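Local coordinates for beta-lactamase-related domain-containing protein (Bacteroides dorei DSM 17855, PDB 5TGF), which is a putative beta-lactamase-family serine hydrolase, whose natural substrate is not established and which has a calcium-binding site, at residues A[55-63]-A[284-295]; A[99-107]-A[263-271]. All coordinates share one frame; numbering follows the deposited sequence.

Contact 1 of 2, residues A[55-63]-A[284-295]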
loop_
_atom_site.group_PDB
_atom_site.type_symbol
_atom_site.label_atom_id
_atom_site.label_comp_id
_atom_site.label_asym_id
_atom_site.label_seq_id
_atom_site.Cartn_x
_atom_site.Cartn_y
_atom_site.Cartn_z
ATOM N N TYR A 55 -0.602 -3.742 13.202
ATOM C CA TYR A 55 -1.417 -2.866 12.340
ATOM C C TYR A 55 -0.514 -1.943 11.521
ATOM O O TYR A 55 0.193 -1.119 12.082
ATOM C CB TYR A 55 -2.362 -2.039 13.186
ATOM C CG TYR A 55 -3.480 -2.878 13.754
ATOM C CD1 TYR A 55 -4.546 -3.241 12.951
ATOM C CD2 TYR A 55 -3.428 -3.363 15.067
ATOM C CE1 TYR A 55 -5.534 -4.107 13.418
ATOM C CE2 TYR A 55 -4.436 -4.212 15.557
ATOM C CZ TYR A 55 -5.440 -4.604 14.710
ATOM O OH TYR A 55 -6.474 -5.414 15.137
ATOM N N VAL A 56 -0.470 -2.160 10.215
ATOM C CA VAL A 56 0.564 -1.516 9.350
ATOM C C VAL A 56 0.034 -0.362 8.504
ATOM O O VAL A 56 0.765 0.237 7.667
ATOM C CB VAL A 56 1.237 -2.535 8.418
ATOM C CG1 VAL A 56 1.979 -3.575 9.252
ATOM C CG2 VAL A 56 0.247 -3.188 7.479
ATOM N N ALA A 57 -1.221 -0.006 8.738
ATOM C CA ALA A 57 -1.814 1.176 8.095
ATOM C C ALA A 57 -1.674 1.138 6.578
ATOM O O ALA A 57 -2.031 0.126 5.979
ATOM C CB ALA A 57 -1.214 2.426 8.709
ATOM N N SER A 58 -1.090 2.161 5.952
ATOM C CA SER A 58 -1.079 2.242 4.491
ATOM C C SER A 58 -0.233 1.201 3.808
ATOM O O SER A 58 -0.321 1.083 2.590
ATOM C CB SER A 58 -0.661 3.611 4.008
ATOM O OG SER A 58 -1.608 4.556 4.439
ATOM N N ALA A 59 0.552 0.420 4.546
ATOM C CA ALA A 59 1.191 -0.733 3.910
ATOM C C ALA A 59 0.177 -1.677 3.282
ATOM O O ALA A 59 0.485 -2.365 2.301
ATOM C CB ALA A 59 2.141 -1.453 4.856
ATOM N N GLY A 60 -1.051 -1.665 3.799
ATOM C CA GLY A 60 -2.136 -2.442 3.208
ATOM C C GLY A 60 -2.709 -1.963 1.886
ATOM O O GLY A 60 -3.403 -2.741 1.228
ATOM N N LYS A 61 -2.413 -0.729 1.450
ATOM C CA LYS A 61 -2.949 -0.243 0.170
ATOM C C LYS A 61 -2.471 -1.127 -0.981
ATOM O O LYS A 61 -3.233 -1.415 -1.892
ATOM C CB LYS A 61 -2.602 1.228 -0.085
ATOM C CG LYS A 61 -3.422 2.214 0.725
ATOM C CD LYS A 61 -3.106 3.670 0.354
ATOM C CE LYS A 61 -4.006 4.674 1.059
ATOM N NZ LYS A 61 -3.770 4.825 2.516
ATOM N N TRP A 62 -1.218 -1.551 -0.910
ATOM C CA TRP A 62 -0.618 -2.415 -1.935
ATOM C C TRP A 62 -1.366 -3.736 -2.003
ATOM O O TRP A 62 -1.704 -4.213 -3.070
ATOM C CB TRP A 62 0.858 -2.645 -1.624
ATOM C CG TRP A 62 1.721 -3.064 -2.803
ATOM C CD1 TRP A 62 1.315 -3.507 -4.065
ATOM C CD2 TRP A 62 3.141 -3.042 -2.830
ATOM N NE1 TRP A 62 2.418 -3.726 -4.862
ATOM C CE2 TRP A 62 3.547 -3.478 -4.123
ATOM C CE3 TRP A 62 4.105 -2.698 -1.889
ATOM C CZ2 TRP A 62 4.887 -3.570 -4.488
ATOM C CZ3 TRP A 62 5.429 -2.739 -2.259
ATOM C CH2 TRP A 62 5.812 -3.166 -3.568
ATOM N N VAL A 63 -1.571 -4.340 -0.847
ATOM C CA VAL A 63 -2.318 -5.611 -0.734
ATOM C C VAL A 63 -3.771 -5.441 -1.177
ATOM O O VAL A 63 -4.311 -6.280 -1.885
ATOM C CB VAL A 63 -2.243 -6.189 0.692
ATOM C CG1 VAL A 63 -3.018 -7.513 0.771
ATOM C CG2 VAL A 63 -0.788 -6.354 1.121
ATOM N N ILE A 284 9.347 0.553 -6.010
ATOM C CA ILE A 284 7.948 0.703 -5.652
ATOM C C ILE A 284 7.782 0.356 -4.139
ATOM O O ILE A 284 8.463 -0.527 -3.584
ATOM C CB ILE A 284 7.101 -0.265 -6.509
ATOM C CG1 ILE A 284 7.138 0.159 -7.995
ATOM C CG2 ILE A 284 5.646 -0.314 -6.042
ATOM C CD1 ILE A 284 6.901 -0.997 -8.917
ATOM N N SER A 285 6.877 1.073 -3.474
ATOM C CA SER A 285 6.657 0.894 -2.050
ATOM C C SER A 285 5.241 1.239 -1.647
ATOM O O SER A 285 4.457 1.797 -2.437
ATOM C CB SER A 285 7.607 1.800 -1.284
ATOM O OG SER A 285 7.093 3.126 -1.361
ATOM N N SER A 286 4.901 0.891 -0.399
ATOM C CA SER A 286 3.638 1.308 0.229
ATOM C C SER A 286 3.848 1.596 1.748
ATOM O O SER A 286 3.405 0.825 2.604
ATOM C CB SER A 286 2.566 0.253 0.006
ATOM O OG SER A 286 1.249 0.781 0.225
ATOM N N PRO A 287 4.539 2.712 2.094
ATOM C CA PRO A 287 4.831 2.966 3.496
ATOM C C PRO A 287 3.583 3.303 4.290
ATOM O O PRO A 287 2.671 3.904 3.755
ATOM C CB PRO A 287 5.763 4.182 3.470
ATOM C CG PRO A 287 6.136 4.359 2.046
ATOM C CD PRO A 287 4.997 3.808 1.239
ATOM N N GLY A 288 3.563 2.933 5.561
ATOM C CA GLY A 288 2.511 3.382 6.485
ATOM C C GLY A 288 3.055 4.437 7.425
ATOM O O GLY A 288 4.249 4.484 7.655
ATOM N N TRP A 289 2.171 5.234 8.003
ATOM C CA TRP A 289 2.578 6.370 8.815
ATOM C C TRP A 289 3.409 5.941 10.036
ATOM O O TRP A 289 4.203 6.737 10.546
ATOM C CB TRP A 289 1.373 7.202 9.277
ATOM C CG TRP A 289 0.439 6.481 10.246
ATOM C CD1 TRP A 289 -0.647 5.732 9.889
ATOM C CD2 TRP A 289 0.471 6.466 11.677
ATOM N NE1 TRP A 289 -1.243 5.204 10.982
ATOM C CE2 TRP A 289 -0.615 5.662 12.104
ATOM C CE3 TRP A 289 1.317 7.013 12.643
ATOM C CZ2 TRP A 289 -0.864 5.388 13.446
ATOM C CZ3 TRP A 289 1.045 6.761 14.002
ATOM C CH2 TRP A 289 -0.036 5.959 14.378
ATOM N N ALA A 290 3.148 4.725 10.550
ATOM C CA ALA A 290 3.722 4.261 11.808
ATOM C C ALA A 290 4.992 3.436 11.648
ATOM O O ALA A 290 5.514 2.888 12.649
ATOM C CB ALA A 290 2.676 3.470 12.615
ATOM N N GLY A 291 5.537 3.386 10.438
ATOM C CA GLY A 291 6.862 2.831 10.212
ATOM C C GLY A 291 6.980 1.598 9.329
ATOM O O GLY A 291 8.061 1.299 8.854
ATOM N N ALA A 292 5.868 0.935 9.024
ATOM C CA ALA A 292 5.907 -0.208 8.125
ATOM C C ALA A 292 6.369 0.261 6.729
ATOM O O ALA A 292 5.832 1.252 6.182
ATOM C CB ALA A 292 4.535 -0.868 8.027
ATOM N N TYR A 293 7.351 -0.423 6.174
ATOM C CA TYR A 293 7.936 -0.047 4.875
ATOM C C TYR A 293 8.230 -1.305 4.058
ATOM O O TYR A 293 9.281 -1.953 4.260
ATOM C CB TYR A 293 9.211 0.723 5.078
ATOM C CG TYR A 293 9.814 1.218 3.770
ATOM C CD1 TYR A 293 9.228 2.271 3.060
ATOM C CD2 TYR A 293 10.997 0.701 3.301
ATOM C CE1 TYR A 293 9.786 2.726 1.870
ATOM C CE2 TYR A 293 11.561 1.143 2.128
ATOM C CZ TYR A 293 10.957 2.166 1.417
ATOM O OH TYR A 293 11.539 2.573 0.223
ATOM N N PRO A 294 7.340 -1.629 3.131
ATOM C CA PRO A 294 7.601 -2.626 2.140
ATOM C C PRO A 294 8.113 -2.027 0.829
ATOM O O PRO A 294 7.606 -0.994 0.375
ATOM C CB PRO A 294 6.228 -3.255 1.952
ATOM C CG PRO A 294 5.268 -2.097 2.132
ATOM C CD PRO A 294 5.965 -1.097 3.010
ATOM N N TRP A 295 9.068 -2.684 0.185
ATOM C CA TRP A 295 9.517 -2.204 -1.110
ATOM C C TRP A 295 10.038 -3.284 -2.021
ATOM O O TRP A 295 10.467 -4.369 -1.566
ATOM C CB TRP A 295 10.569 -1.123 -0.936
ATOM C CG TRP A 295 11.963 -1.620 -0.719
ATOM C CD1 TRP A 295 12.981 -1.596 -1.632
ATOM C CD2 TRP A 295 12.536 -2.103 0.504
ATOM N NE1 TRP A 295 14.126 -2.133 -1.076
ATOM C CE2 TRP A 295 13.904 -2.387 0.246
ATOM C CE3 TRP A 295 12.036 -2.313 1.800
ATOM C CZ2 TRP A 295 14.772 -2.926 1.226
ATOM C CZ3 TRP A 295 12.892 -2.848 2.778
ATOM C CH2 TRP A 295 14.256 -3.115 2.487
HETATM O O HOH W 1 2.738 1.846 9.395
HETATM O O HOH W 2 -0.390 5.379 6.713
#
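A chi1 of -162° swings Ser286 OG away from its own backbone N and onto the carbonyl of Ser58; a chi1 of -158° carries the Trp62 ring the same way and lays its indole over the end of strand 281-285 and the residue that follows it, Ser286. The hydroxyl bond, Ser286 OG to Ser58 O, is 2.9 Å long and reaches the oxygen from 25° out of the carbonyl plane. Lys61 N donates to the same oxygen from the opposite face, so Ser58 O, in the first turn leading into helix 60-74, is held by two donors, one of them from across the contact.

The benzo end of Trp62 crosses Ile284 at about a right angle, its CZ2 lying 3.7 Å from Ile284 CG2, while Pro294 O and the CA of Trp295 sit at the indole edge. Nearer the start of the helix, Ala59 CA makes a CA-H...O contact with Ser286 O at 3.0 Å. Apolar side chains pack beside it: Val56 CB is 3.7 Å from Ala292 CB, and Ala57 CB is 3.6 Å from Trp289 CD1. Gly288 CA comes within 3.8 Å of Val56 O.

Water completes the polar joins. One molecule links Ser58 OG, at 2.7 Å, to Trp289 N; another accepts from Ala292 N and bonds weakly to Val56 O and Ala290 N. Ser58 OG and Lys61 NZ each also hydrogen-bond to Tyr147 OH. Ser58 and Lys61 fit the SxxK pattern at the start of a helix, set against the loop that follows strand 281-285, at the margin of the antiparallel sheet. In serine beta-lactamases and penicillin-binding proteins the serine and lysine of this pattern form the catalytic centre; here that role is probable by family resemblance.

Contact 2 of 2, residues A[99-107]-A[263-271]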
loop_
_atom_site.group_PDB
_atom_site.type_symbol
_atom_site.label_atom_id
_atom_site.label_comp_id
_atom_site.label_asym_id
_atom_site.label_seq_id
_atom_site.Cartn_x
_atom_site.Cartn_y
_atom_site.Cartn_z
ATOM N N LEU A 99 -13.355 6.706 -12.431
ATOM C CA LEU A 99 -12.886 5.361 -12.818
ATOM C C LEU A 99 -12.235 4.623 -11.659
ATOM O O LEU A 99 -11.659 5.241 -10.757
ATOM C CB LEU A 99 -11.899 5.450 -13.981
ATOM C CG LEU A 99 -12.378 6.276 -15.179
ATOM C CD1 LEU A 99 -11.347 6.266 -16.276
ATOM C CD2 LEU A 99 -13.709 5.740 -15.688
ATOM N N LEU A 100 -12.281 3.300 -11.722
ATOM C CA LEU A 100 -11.665 2.476 -10.706
ATOM C C LEU A 100 -10.169 2.798 -10.526
ATOM O O LEU A 100 -9.689 2.901 -9.402
ATOM C CB LEU A 100 -11.869 1.006 -11.027
ATOM C CG LEU A 100 -11.148 -0.001 -10.147
ATOM C CD1 LEU A 100 -11.573 0.097 -8.677
ATOM C CD2 LEU A 100 -11.397 -1.391 -10.707
ATOM N N ARG A 101 -9.450 2.958 -11.622
ATOM C CA ARG A 101 -8.024 3.288 -11.548
ATOM C C ARG A 101 -7.790 4.662 -10.901
ATOM O O ARG A 101 -6.724 4.889 -10.303
ATOM C CB ARG A 101 -7.387 3.234 -12.934
ATOM C CG ARG A 101 -7.923 4.236 -13.941
ATOM C CD ARG A 101 -7.062 4.199 -15.205
ATOM N NE ARG A 101 -7.591 5.026 -16.267
ATOM C CZ ARG A 101 -7.468 6.345 -16.361
ATOM N NH1 ARG A 101 -6.788 7.055 -15.471
ATOM N NH2 ARG A 101 -8.038 6.954 -17.384
ATOM N N GLN A 102 -8.773 5.565 -10.991
ATOM C CA GLN A 102 -8.637 6.899 -10.377
ATOM C C GLN A 102 -8.822 6.827 -8.869
ATOM O O GLN A 102 -8.144 7.549 -8.114
ATOM C CB GLN A 102 -9.626 7.912 -10.954
ATOM C CG GLN A 102 -9.255 8.279 -12.392
ATOM C CD GLN A 102 -10.301 9.110 -13.134
ATOM O OE1 GLN A 102 -11.497 9.031 -12.877
ATOM N NE2 GLN A 102 -9.835 9.852 -14.120
ATOM N N LEU A 103 -9.745 5.987 -8.441
ATOM C CA LEU A 103 -9.938 5.736 -7.016
ATOM C C LEU A 103 -8.633 5.258 -6.372
ATOM O O LEU A 103 -8.243 5.745 -5.328
ATOM C CB LEU A 103 -11.075 4.704 -6.777
ATOM C CG LEU A 103 -12.493 5.122 -7.206
ATOM C CD1 LEU A 103 -13.458 3.936 -7.228
ATOM C CD2 LEU A 103 -13.046 6.243 -6.342
ATOM N N LEU A 104 -7.949 4.333 -7.028
ATOM C CA LEU A 104 -6.797 3.671 -6.427
ATOM C C LEU A 104 -5.483 4.439 -6.611
ATOM O O LEU A 104 -4.432 3.924 -6.255
ATOM C CB LEU A 104 -6.658 2.268 -7.009
ATOM C CG LEU A 104 -7.724 1.260 -6.627
ATOM C CD1 LEU A 104 -7.717 0.058 -7.551
ATOM C CD2 LEU A 104 -7.549 0.802 -5.195
ATOM N N SER A 105 -5.529 5.584 -7.301
ATOM C CA SER A 105 -4.333 6.370 -7.573
ATOM C C SER A 105 -4.391 7.746 -6.919
ATOM O O SER A 105 -3.534 8.578 -7.179
ATOM C CB SER A 105 -4.128 6.523 -9.073
ATOM O OG SER A 105 -5.212 7.241 -9.667
ATOM N N HIS A 106 -5.361 7.953 -6.014
ATOM C CA HIS A 106 -5.536 9.201 -5.315
ATOM C C HIS A 106 -5.837 10.380 -6.247
ATOM O O HIS A 106 -5.410 11.510 -5.968
ATOM C CB HIS A 106 -4.335 9.487 -4.437
ATOM C CG HIS A 106 -4.060 8.379 -3.476
ATOM N ND1 HIS A 106 -4.977 8.006 -2.516
ATOM C CD2 HIS A 106 -3.038 7.495 -3.391
ATOM C CE1 HIS A 106 -4.516 6.955 -1.862
ATOM N NE2 HIS A 106 -3.326 6.659 -2.347
ATOM N N THR A 107 -6.413 10.079 -7.416
ATOM C CA THR A 107 -6.703 11.116 -8.406
ATOM C C THR A 107 -8.220 11.234 -8.660
ATOM O O THR A 107 -8.623 11.884 -9.607
ATOM C CB THR A 107 -5.959 10.926 -9.729
ATOM O OG1 THR A 107 -6.260 9.639 -10.294
ATOM C CG2 THR A 107 -4.472 11.041 -9.525
ATOM N N SER A 263 4.879 11.146 -11.978
ATOM C CA SER A 263 4.264 9.823 -12.033
ATOM C C SER A 263 4.510 9.060 -10.716
ATOM O O SER A 263 5.034 7.936 -10.698
ATOM C CB SER A 263 4.822 9.035 -13.216
ATOM O OG SER A 263 6.221 8.860 -13.117
ATOM N N ILE A 264 4.071 9.666 -9.617
ATOM C CA ILE A 264 4.475 9.193 -8.269
ATOM C C ILE A 264 3.663 8.016 -7.722
ATOM O O ILE A 264 4.005 7.467 -6.657
ATOM C CB ILE A 264 4.456 10.341 -7.239
ATOM C CG1 ILE A 264 3.037 10.929 -7.117
ATOM C CG2 ILE A 264 5.529 11.363 -7.638
ATOM C CD1 ILE A 264 2.911 12.074 -6.142
ATOM N N TYR A 265 2.611 7.603 -8.421
ATOM C CA TYR A 265 1.730 6.568 -7.849
ATOM C C TYR A 265 1.162 5.683 -8.934
ATOM O O TYR A 265 0.838 6.157 -10.027
ATOM C CB TYR A 265 0.597 7.225 -7.025
ATOM C CG TYR A 265 0.115 6.448 -5.831
ATOM C CD1 TYR A 265 0.768 6.519 -4.609
ATOM C CD2 TYR A 265 -1.010 5.609 -5.925
ATOM C CE1 TYR A 265 0.310 5.824 -3.504
ATOM C CE2 TYR A 265 -1.461 4.896 -4.822
ATOM C CZ TYR A 265 -0.799 5.005 -3.617
ATOM O OH TYR A 265 -1.283 4.323 -2.498
ATOM N N GLY A 266 1.002 4.409 -8.594
ATOM C CA GLY A 266 0.329 3.429 -9.411
ATOM C C GLY A 266 -1.040 3.122 -8.855
ATOM O O GLY A 266 -1.843 4.055 -8.645
ATOM N N LEU A 267 -1.354 1.834 -8.693
ATOM C CA LEU A 267 -2.571 1.397 -7.998
ATOM C C LEU A 267 -2.235 0.942 -6.592
ATOM O O LEU A 267 -1.535 -0.065 -6.383
ATOM C CB LEU A 267 -3.258 0.259 -8.752
ATOM C CG LEU A 267 -3.554 0.547 -10.228
ATOM C CD1 LEU A 267 -4.123 -0.701 -10.903
ATOM C CD2 LEU A 267 -4.548 1.680 -10.388
ATOM N N GLY A 268 -2.570 1.771 -5.616
ATOM C CA GLY A 268 -2.247 1.481 -4.207
ATOM C C GLY A 268 -0.771 1.352 -3.837
ATOM O O GLY A 268 -0.452 0.666 -2.899
ATOM N N GLU A 269 0.118 1.997 -4.586
ATOM C CA GLU A 269 1.539 1.887 -4.373
ATOM C C GLU A 269 2.255 3.107 -4.961
ATOM O O GLU A 269 1.835 3.655 -6.024
ATOM C CB GLU A 269 2.075 0.603 -5.007
ATOM C CG GLU A 269 1.866 0.496 -6.524
ATOM C CD GLU A 269 1.683 -0.962 -6.989
ATOM O OE1 GLU A 269 2.638 -1.564 -7.544
ATOM O OE2 GLU A 269 0.588 -1.553 -6.719
ATOM N N TRP A 270 3.324 3.526 -4.287
ATOM C CA TRP A 270 4.153 4.637 -4.746
ATOM C C TRP A 270 5.203 4.150 -5.725
ATOM O O TRP A 270 5.864 3.096 -5.516
ATOM C CB TRP A 270 4.886 5.332 -3.567
ATOM C CG TRP A 270 3.989 5.956 -2.520
ATOM C CD1 TRP A 270 3.503 5.361 -1.376
ATOM C CD2 TRP A 270 3.519 7.300 -2.490
ATOM N NE1 TRP A 270 2.695 6.232 -0.703
ATOM C CE2 TRP A 270 2.695 7.431 -1.361
ATOM C CE3 TRP A 270 3.625 8.388 -3.381
ATOM C CZ2 TRP A 270 2.012 8.609 -1.068
ATOM C CZ3 TRP A 270 2.961 9.581 -3.059
ATOM C CH2 TRP A 270 2.177 9.680 -1.931
ATOM N N ARG A 271 5.372 4.933 -6.778
ATOM C CA ARG A 271 6.474 4.827 -7.713
ATOM C C ARG A 271 7.636 5.701 -7.259
ATOM O O ARG A 271 7.681 6.885 -7.539
ATOM C CB ARG A 271 5.979 5.194 -9.112
ATOM C CG ARG A 271 4.892 4.246 -9.639
ATOM C CD ARG A 271 4.225 4.670 -10.952
ATOM N NE ARG A 271 5.079 5.461 -11.850
ATOM C CZ ARG A 271 5.637 5.065 -12.987
ATOM N NH1 ARG A 271 5.582 3.814 -13.420
ATOM N NH2 ARG A 271 6.324 5.943 -13.663
#
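Tyr265 reaches from its loop to the turn after helix 100-103. Its CB heads toward that turn, and the ring that follows is enclosed on several sides. CD2 lies 3.8 Å from Ser105 CA, and CE2 comes within 3.4 Å of Leu104 O, which sits at the ring edge in its plane. One face receives His106, whose CG stands opposite its carbonyl carbon (chi1 -56°): CD2 of the imidazole is 3.3 Å above the phenol plane, displaced toward the rim, in a T-shaped (edge-to-face) pair with planes at 68°. The opposite face is covered by Glu269 O, over the ring centre. At the tip, Tyr265 OH accepts a weak hydrogen bond from His106 NE2, 3.1 Å long and bent to 147° at the hydrogen, so the histidine meets both face and hydroxyl. The phenol also touches Lys61 of the SxxK pattern, which places this contact beside the probable active site of the beta-lactamase-like fold, where the turn after helix 100-103 meets the loop leading into strand 270-274.

The backbones are also joined directly. Gly268 N donates to Leu104 O over 2.9 Å, nearly straight and in the carbonyl plane, and Leu267 CA offers a CA-H to the same oxygen. Leu267 CD2 packs 4.0 Å from Leu104 CB and also lies near Arg101 CB, whose guanidinium turns elsewhere to a salt bridge with Asp80.

Contact 2 is nested, along the chain, inside the loop that contact 1 closes, and their centres lie about 15 Å apart. They are joined through neighbouring strands of one antiparallel sheet, with Ser285 O probably hydrogen-bonded to Trp270 N at 2.8 Å. Side chains also bridge them: Lys61 CD lies 3.4 Å from Tyr265 OH, and Trp62 CD1 is equally distant from Glu269 OE2. Contact 1 thus holds the helix start that carries the SxxK serine and lysine against the loop at the end of strand 281-285, while contact 2 brings a tyrosine and a histidine up to that lysine. Tyr147, bonded to Ser58 and Lys61, also meets the His106 ring, so both contacts border the same probable active site.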